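Local structure of uncharacterized protein (Kribbella flavida, 4GB5) at residues L26-F29 with T30-R34. The protein is of unknown function but has a SnoaL-like domain of the NTF2 clan, a fold that often houses small-molecule binding or catalytic pockets. Sequence-based numbering, arbitrary orientation. Where two conformers were deposited one is given.
Sequences LKEF and TDLPR
With chi1 at -153°, CG of Glu-28 points away from the backbone N, and the bend at chi2 (-74°) folds the carboxylate back toward the backbone N-H groups of Thr-30, Asp-31 and Leu-32. Three hydrogen bonds result. Glu-28 OE1 takes two of them. Asp-31 N, at 3.0 Å from Glu-28 OE1, meets the syn lone pair. Thr-30 N, also 3.0 Å from Glu-28 OE1, comes from above the carboxylate plane. Glu-28 OE2 accepts from Leu-32 N at 2.8 Å, on the syn side and somewhat out of plane. A water donates to both Glu-28 OE2 and Asp-31 OD2. The salt bridge from Asp-31 OD2 to Arg-35 probably offsets part of the like-charge repulsion. A glutamine at Glu-28 would probably set its NH2 against a backbone N-H, donor to donor, leaving at least one of the three without its acceptor. Pro-33 CD lies 3.5 Å from Glu-28 O, which is buried without a polar partner. The Phe-29 side chain packs against Ile-23 of helix 6-25 and Leu-65 of helix 58-69. A glutamate carboxylate thus gathers three successive backbone N-H groups in the loop leading from the Schellman motif of helix 6-25 into helix 32-36 of this SnoaL-like domain.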
loop_
_atom_site.group_PDB
_atom_site.type_symbol
_atom_site.label_atom_id
_atom_site.label_comp_id
_atom_site.label_asym_id
_atom_site.label_seq_id
_atom_site.Cartn_x
_atom_site.Cartn_y
_atom_site.Cartn_z
ATOM N N LEU A 26 7.177 -2.580 -14.143
ATOM C CA LEU A 26 6.950 -3.077 -15.530
ATOM C C LEU A 26 8.214 -3.014 -16.381
ATOM O O LEU A 26 8.183 -3.440 -17.525
ATOM C CB LEU A 26 5.873 -2.252 -16.237
ATOM C CG LEU A 26 4.468 -2.250 -15.638
ATOM C CD1 LEU A 26 3.575 -1.190 -16.244
ATOM C CD2 LEU A 26 3.838 -3.637 -15.732
ATOM N N LYS A 27 9.305 -2.496 -15.823
ATOM C CA LYS A 27 10.602 -2.299 -16.510
ATOM C C LYS A 27 10.505 -1.546 -17.818
ATOM O O LYS A 27 11.075 -1.943 -18.842
ATOM C CB LYS A 27 11.362 -3.609 -16.699
ATOM C CG LYS A 27 12.081 -4.070 -15.452
ATOM C CD LYS A 27 13.050 -5.196 -15.728
ATOM C CE LYS A 27 13.402 -6.006 -14.508
ATOM N NZ LYS A 27 14.320 -7.109 -14.846
ATOM N N GLU A 28 9.769 -0.454 -17.768
ATOM C CA GLU A 28 9.473 0.352 -18.928
ATOM C C GLU A 28 10.134 1.690 -18.736
ATOM O O GLU A 28 9.594 2.620 -18.131
ATOM C CB GLU A 28 7.971 0.464 -19.137
ATOM C CG GLU A 28 7.653 0.687 -20.612
ATOM C CD GLU A 28 7.967 2.069 -21.088
ATOM O OE1 GLU A 28 9.047 2.247 -21.682
ATOM O OE2 GLU A 28 7.103 2.953 -20.892
ATOM N N PHE A 29 11.372 1.759 -19.206
ATOM C CA PHE A 29 12.245 2.901 -18.911
ATOM C C PHE A 29 12.384 3.911 -20.030
ATOM O O PHE A 29 13.258 4.775 -20.007
ATOM C CB PHE A 29 13.646 2.381 -18.514
ATOM C CG PHE A 29 13.610 1.407 -17.375
ATOM C CD1 PHE A 29 13.290 1.836 -16.100
ATOM C CD2 PHE A 29 13.891 0.077 -17.593
ATOM C CE1 PHE A 29 13.230 0.941 -15.033
ATOM C CE2 PHE A 29 13.862 -0.823 -16.523
ATOM C CZ PHE A 29 13.511 -0.375 -15.262
ATOM N N THR A 30 11.551 3.784 -21.057
ATOM C CA THR A 30 11.677 4.594 -22.259
ATOM C C THR A 30 10.555 5.602 -22.409
ATOM O O THR A 30 10.818 6.811 -22.447
ATOM C CB THR A 30 11.727 3.639 -23.467
ATOM O OG1 THR A 30 12.879 2.791 -23.312
ATOM C CG2 THR A 30 11.798 4.411 -24.739
ATOM N N ASP A 31 9.323 5.123 -22.530
ATOM C CA ASP A 31 8.146 5.985 -22.682
ATOM C C ASP A 31 7.623 6.551 -21.352
ATOM O O ASP A 31 7.463 7.772 -21.206
ATOM C CB ASP A 31 7.042 5.201 -23.413
ATOM C CG ASP A 31 5.738 5.975 -23.537
ATOM O OD1 ASP A 31 5.666 6.846 -24.420
ATOM O OD2 ASP A 31 4.784 5.697 -22.773
ATOM N N LEU A 32 7.367 5.673 -20.398
ATOM C CA LEU A 32 6.741 6.042 -19.123
ATOM C C LEU A 32 7.521 7.160 -18.412
ATOM O O LEU A 32 6.880 8.083 -17.867
ATOM C CB LEU A 32 6.558 4.820 -18.255
ATOM C CG LEU A 32 5.409 4.758 -17.277
ATOM C CD1 LEU A 32 4.118 5.408 -17.804
ATOM C CD2 LEU A 32 5.205 3.279 -16.953
ATOM N N PRO A 33 8.884 7.109 -18.371
ATOM C CA PRO A 33 9.535 8.220 -17.649
ATOM C C PRO A 33 9.185 9.595 -18.202
ATOM O O PRO A 33 9.148 10.535 -17.393
ATOM C CB PRO A 33 11.017 7.916 -17.790
ATOM C CG PRO A 33 11.057 6.394 -17.886
ATOM C CD PRO A 33 9.853 6.030 -18.688
ATOM N N ARG A 34 8.929 9.725 -19.498
ATOM C CA ARG A 34 8.531 11.016 -20.026
ATOM C C ARG A 34 7.155 11.466 -19.568
ATOM O O ARG A 34 6.869 12.651 -19.526
ATOM C CB ARG A 34 8.557 10.989 -21.555
ATOM C CG ARG A 34 9.870 10.576 -22.119
ATOM C CD ARG A 34 10.676 11.768 -22.591
ATOM N NE ARG A 34 12.100 11.444 -22.635
ATOM C CZ ARG A 34 13.081 12.320 -22.447
ATOM N NH1 ARG A 34 12.818 13.607 -22.204
ATOM N NH2 ARG A 34 14.339 11.903 -22.498
HETATM O O HOH W 1 4.586 2.808 -21.522
#